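Local coordinates for VP5 (Halorubrum pleomorphic virus 2, PDB 6QGI), which is a viral envelope protein that probably drives fusion of the viral membrane with that of its haloarchaeal host, at residues A[11-16]-A[55-60]; A[61-66]-A[340-345]. One frame throughout, in Å; residues are numbered along the deposited sequence.

Contact 1 (A[11-16]-A[55-60]); sequences AGAVGV and NASTIV
Ser57 and Thr58, near the end of helix 37-60, meet Ala13 and Gly15, and the backbones do much of the touching. In Ser57 the CA hydrogen faces the carbonyl of Ala13, a CA-H...O contact with CA 3.1 Å from Ala13 O. Its OG stands anti to the carbonyl carbon, chi1 -59°, beside its own backbone N. From there the hydroxyl lies alongside the Ala13 methyl, OG 3.4 Å from CB, while it bonds back to Ser53 O one helical turn earlier. It also takes a hydrogen bond from a water, and that water accepts one from Ala13 N, giving a relayed bond between strand 11-13 and the helix. A small hydroxyl suits this place because it can serve helix and water together, and the short methyl of Ala13 lets it come close.

The Ser57 carbonyl supplies the one direct hydrogen bond: Gly15 N donates to Ser57 O over 2.8 Å, coming from above the carbonyl plane with an N-H...O angle of 149°.

Thr58 continues the approach with its CA hydrogen, CA lying 3.0 Å from Gly15 O. Its CG2 comes 3.7 Å from that oxygen, whereas OG1 turns to Thr54 O within the helix. Having no side chain, Gly15 lets the two backbones close to 4.5 Å between its CA and that of Thr58. Beyond Thr58 the helix widens into a pi-type turn over 56-60, where Ile59 N and Val60 N both bond to Asn55 O, reaching it from opposite faces of its plane.

Apart from the water-bridged Ser57 hydroxyl, the polar contacts come from the backbone: amide, carbonyl and CA-H groups dock the end of strand 11-13 and the loop after it against a widened helical turn.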
loop_
_atom_site.group_PDB
_atom_site.type_symbol
_atom_site.label_atom_id
_atom_site.label_comp_id
_atom_site.label_asym_id
_atom_site.label_seq_id
_atom_site.Cartn_x
_atom_site.Cartn_y
_atom_site.Cartn_z
ATOM N N ALA A 11 2.023 -6.891 -8.454
ATOM C CA ALA A 11 1.492 -6.547 -7.149
ATOM C C ALA A 11 1.807 -5.091 -6.761
ATOM O O ALA A 11 2.318 -4.321 -7.577
ATOM C CB ALA A 11 2.070 -7.507 -6.112
ATOM N N GLY A 12 1.456 -4.727 -5.531
ATOM C CA GLY A 12 1.722 -3.413 -4.966
ATOM C C GLY A 12 2.310 -3.540 -3.581
ATOM O O GLY A 12 2.002 -4.497 -2.869
ATOM N N ALA A 13 3.180 -2.597 -3.193
ATOM C CA ALA A 13 3.755 -2.582 -1.847
ATOM C C ALA A 13 2.644 -2.224 -0.846
ATOM O O ALA A 13 1.673 -1.559 -1.225
ATOM C CB ALA A 13 4.903 -1.589 -1.776
ATOM N N VAL A 14 2.733 -2.716 0.396
ATOM C CA VAL A 14 1.672 -2.444 1.364
ATOM C C VAL A 14 2.250 -1.685 2.586
ATOM O O VAL A 14 3.210 -2.141 3.224
ATOM C CB VAL A 14 0.899 -3.737 1.763
ATOM C CG1 VAL A 14 -0.177 -3.454 2.813
ATOM C CG2 VAL A 14 0.282 -4.400 0.530
ATOM N N GLY A 15 1.657 -0.523 2.866
ATOM C CA GLY A 15 1.967 0.332 4.010
ATOM C C GLY A 15 0.662 0.785 4.630
ATOM O O GLY A 15 -0.047 1.594 4.034
ATOM N N VAL A 16 0.285 0.215 5.783
ATOM C CA VAL A 16 -1.014 0.524 6.410
ATOM C C VAL A 16 -0.861 1.101 7.831
ATOM O O VAL A 16 -1.876 1.309 8.514
ATOM C CB VAL A 16 -1.964 -0.712 6.412
ATOM C CG1 VAL A 16 -2.322 -1.147 4.997
ATOM C CG2 VAL A 16 -1.380 -1.877 7.203
ATOM N N ASN A 55 1.727 6.537 -2.909
ATOM C CA ASN A 55 0.365 6.927 -2.508
ATOM C C ASN A 55 -0.569 5.729 -2.592
ATOM O O ASN A 55 -1.501 5.623 -1.792
ATOM C CB ASN A 55 -0.172 8.078 -3.362
ATOM C CG ASN A 55 0.449 9.422 -3.090
ATOM O OD1 ASN A 55 1.203 9.617 -2.138
ATOM N ND2 ASN A 55 0.140 10.390 -3.931
ATOM N N ALA A 56 -0.314 4.828 -3.569
ATOM C CA ALA A 56 -1.076 3.596 -3.772
ATOM C C ALA A 56 -0.700 2.566 -2.713
ATOM O O ALA A 56 -1.585 1.937 -2.133
ATOM C CB ALA A 56 -0.822 3.040 -5.163
ATOM N N SER A 57 0.612 2.431 -2.425
ATOM C CA SER A 57 1.147 1.493 -1.434
ATOM C C SER A 57 0.589 1.742 -0.051
ATOM O O SER A 57 0.435 0.802 0.727
ATOM C CB SER A 57 2.669 1.568 -1.378
ATOM O OG SER A 57 3.246 1.272 -2.636
ATOM N N THR A 58 0.296 3.011 0.264
ATOM C CA THR A 58 -0.193 3.376 1.575
ATOM C C THR A 58 -1.695 3.655 1.594
ATOM O O THR A 58 -2.409 2.977 2.326
ATOM C CB THR A 58 0.594 4.571 2.147
ATOM O OG1 THR A 58 0.492 5.682 1.252
ATOM C CG2 THR A 58 2.061 4.240 2.433
ATOM N N ILE A 59 -2.185 4.619 0.798
ATOM C CA ILE A 59 -3.589 5.033 0.874
ATOM C C ILE A 59 -4.513 4.521 -0.260
ATOM O O ILE A 59 -5.550 3.933 0.054
ATOM C CB ILE A 59 -3.640 6.585 0.945
ATOM C CG1 ILE A 59 -3.118 7.103 2.303
ATOM C CG2 ILE A 59 -5.053 7.101 0.660
ATOM C CD1 ILE A 59 -2.914 8.543 2.353
ATOM N N VAL A 60 -4.187 4.809 -1.530
ATOM C CA VAL A 60 -5.052 4.566 -2.686
ATOM C C VAL A 60 -5.388 3.082 -2.885
ATOM O O VAL A 60 -6.554 2.784 -3.140
ATOM C CB VAL A 60 -4.478 5.207 -3.986
ATOM C CG1 VAL A 60 -5.434 5.060 -5.166
ATOM C CG2 VAL A 60 -4.156 6.685 -3.760
HETATM O O HOH W 1 3.585 -0.353 -4.982
#

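Contact 2 (A[61-66]-A[340-345]); sequences DNQNIL and SGDVYF
Tyr344 swings its ring toward the 61-66 loop with CG anti to the carbonyl carbon, chi1 -63°, and Asp342, with nearly the same first torsion, sends its carboxylate to the same loop. At the far end of the ring Tyr344 OH donates to Asn62 OD1 over 2.8 Å, the oxygen sitting at the ring edge near its plane. The hydroxyl lies above the amide plane of Asn62, 41° out of it, and amide and ring are turned 47° apart. Asparagine suits this spot because its two ends face different ways: OD1 takes the phenol while ND2 bonds back to the end of the preceding helix.

The contact thus fastens the loop linking helices 37-60 and 66-86 to the start of strand 343-355, which pairs antiparallel with strands 312-320 and 434-439.

Asn64 ND2 gives a hydrogen bond to Asp342 OD2 at 2.8 Å, meeting the carboxylate from above its plane. A water donates to this OD2 and to Tyr344 OH, both at 2.7 Å, tying acid and phenol together. Beside them Ile65 CG2 packs obliquely against the ring, 4.3 Å from Tyr344 CZ, adding an apolar flank to the polar cluster.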
loop_
_atom_site.group_PDB
_atom_site.type_symbol
_atom_site.label_atom_id
_atom_site.label_comp_id
_atom_site.label_asym_id
_atom_site.label_seq_id
_atom_site.Cartn_x
_atom_site.Cartn_y
_atom_site.Cartn_z
ATOM N N ASP A 61 -4.419 2.163 -2.755
ATOM C CA ASP A 61 -4.694 0.735 -2.981
ATOM C C ASP A 61 -5.315 0.021 -1.775
ATOM O O ASP A 61 -5.759 -1.115 -1.922
ATOM C CB ASP A 61 -3.418 -0.001 -3.429
ATOM C CG ASP A 61 -3.098 0.129 -4.911
ATOM O OD1 ASP A 61 -3.779 0.925 -5.601
ATOM O OD2 ASP A 61 -2.164 -0.573 -5.384
ATOM N N ASN A 62 -5.394 0.682 -0.607
ATOM C CA ASN A 62 -5.931 0.046 0.595
ATOM C C ASN A 62 -7.093 0.851 1.191
ATOM O O ASN A 62 -6.962 1.438 2.262
ATOM C CB ASN A 62 -4.809 -0.161 1.635
ATOM C CG ASN A 62 -3.485 -0.610 1.052
ATOM O OD1 ASN A 62 -3.399 -1.604 0.342
ATOM N ND2 ASN A 62 -2.429 0.129 1.330
ATOM N N GLN A 63 -8.239 0.856 0.505
ATOM C CA GLN A 63 -9.444 1.565 0.949
ATOM C C GLN A 63 -10.308 0.662 1.812
ATOM O O GLN A 63 -11.196 1.146 2.519
ATOM C CB GLN A 63 -10.279 2.070 -0.248
ATOM C CG GLN A 63 -9.480 2.444 -1.496
ATOM C CD GLN A 63 -9.247 1.286 -2.438
ATOM O OE1 GLN A 63 -9.300 0.110 -2.062
ATOM N NE2 GLN A 63 -8.982 1.602 -3.696
ATOM N N ASN A 64 -10.049 -0.656 1.754
ATOM C CA ASN A 64 -10.820 -1.680 2.455
ATOM C C ASN A 64 -10.246 -2.055 3.826
ATOM O O ASN A 64 -10.730 -3.011 4.441
ATOM C CB ASN A 64 -10.943 -2.922 1.576
ATOM C CG ASN A 64 -11.752 -2.685 0.330
ATOM O OD1 ASN A 64 -12.840 -2.094 0.361
ATOM N ND2 ASN A 64 -11.238 -3.149 -0.800
ATOM N N ILE A 65 -9.259 -1.290 4.325
ATOM C CA ILE A 65 -8.656 -1.512 5.648
ATOM C C ILE A 65 -9.332 -0.590 6.686
ATOM O O ILE A 65 -9.031 -0.689 7.877
ATOM C CB ILE A 65 -7.101 -1.343 5.646
ATOM C CG1 ILE A 65 -6.671 0.076 5.199
ATOM C CG2 ILE A 65 -6.414 -2.450 4.823
ATOM C CD1 ILE A 65 -5.384 0.545 5.668
ATOM N N LEU A 66 -10.253 0.292 6.227
ATOM C CA LEU A 66 -10.985 1.251 7.055
ATOM C C LEU A 66 -11.981 0.564 7.991
ATOM O O LEU A 66 -12.327 1.142 9.025
ATOM C CB LEU A 66 -11.684 2.323 6.210
ATOM C CG LEU A 66 -10.766 3.353 5.546
ATOM C CD1 LEU A 66 -11.474 4.055 4.418
ATOM C CD2 LEU A 66 -10.229 4.372 6.548
ATOM N N SER A 340 -14.339 -8.903 -4.146
ATOM C CA SER A 340 -15.050 -7.795 -3.491
ATOM C C SER A 340 -14.088 -6.935 -2.657
ATOM O O SER A 340 -14.235 -5.712 -2.617
ATOM C CB SER A 340 -16.174 -8.324 -2.603
ATOM O OG SER A 340 -17.098 -9.118 -3.327
ATOM N N GLY A 341 -13.128 -7.590 -2.006
ATOM C CA GLY A 341 -12.119 -6.928 -1.194
ATOM C C GLY A 341 -10.743 -6.953 -1.824
ATOM O O GLY A 341 -10.615 -7.149 -3.035
ATOM N N ASP A 342 -9.704 -6.737 -1.004
ATOM C CA ASP A 342 -8.308 -6.725 -1.419
ATOM C C ASP A 342 -7.562 -7.950 -0.890
ATOM O O ASP A 342 -7.833 -8.417 0.219
ATOM C CB ASP A 342 -7.616 -5.431 -0.972
ATOM C CG ASP A 342 -8.119 -4.175 -1.665
ATOM O OD1 ASP A 342 -8.179 -4.167 -2.917
ATOM O OD2 ASP A 342 -8.437 -3.195 -0.958
ATOM N N VAL A 343 -6.639 -8.478 -1.714
ATOM C CA VAL A 343 -5.811 -9.649 -1.399
ATOM C C VAL A 343 -4.415 -9.210 -0.998
ATOM O O VAL A 343 -3.756 -8.515 -1.769
ATOM C CB VAL A 343 -5.721 -10.663 -2.573
ATOM C CG1 VAL A 343 -4.927 -11.906 -2.171
ATOM C CG2 VAL A 343 -7.093 -11.053 -3.061
ATOM N N TYR A 344 -3.954 -9.656 0.181
ATOM C CA TYR A 344 -2.604 -9.388 0.663
ATOM C C TYR A 344 -1.813 -10.701 0.712
ATOM O O TYR A 344 -2.407 -11.780 0.807
ATOM C CB TYR A 344 -2.611 -8.658 2.016
ATOM C CG TYR A 344 -3.248 -7.287 1.939
ATOM C CD1 TYR A 344 -2.539 -6.194 1.451
ATOM C CD2 TYR A 344 -4.573 -7.089 2.313
ATOM C CE1 TYR A 344 -3.131 -4.939 1.337
ATOM C CE2 TYR A 344 -5.171 -5.836 2.219
ATOM C CZ TYR A 344 -4.446 -4.763 1.727
ATOM O OH TYR A 344 -5.021 -3.521 1.638
ATOM N N PHE A 345 -0.483 -10.612 0.556
ATOM C CA PHE A 345 0.390 -11.782 0.541
ATOM C C PHE A 345 1.713 -11.466 1.234
ATOM O O PHE A 345 2.496 -10.652 0.736
ATOM C CB PHE A 345 0.614 -12.272 -0.903
ATOM C CG PHE A 345 1.117 -13.692 -1.048
ATOM C CD1 PHE A 345 0.273 -14.774 -0.816
ATOM C CD2 PHE A 345 2.414 -13.946 -1.480
ATOM C CE1 PHE A 345 0.730 -16.085 -0.976
ATOM C CE2 PHE A 345 2.870 -15.258 -1.643
ATOM C CZ PHE A 345 2.021 -16.318 -1.401
HETATM O O HOH W 2 -7.529 -2.664 1.504
#

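In the fold
Contacts 1 and 2 follow directly in the chain, since helix 37-60 ends in contact 1 and runs into the loop of contact 2; their centres are about 10 Å apart. Asn62 couples them, its ND2 lying 3.0 Å from Ser57 O. Ala56 O and Asp61 N, 2.9 Å apart, probably form a further hydrogen bond, and apolar side chains add to the junction: Val14 CG2 packs 3.5 Å from Tyr344 CD1, and Val16 CG1 lies 3.6 Å from Ile65 CD1. Both contacts reach strand 434-439, the antiparallel partner of strands 11-13 and 343-355, so together they join the helical and beta parts of the chain near its centre.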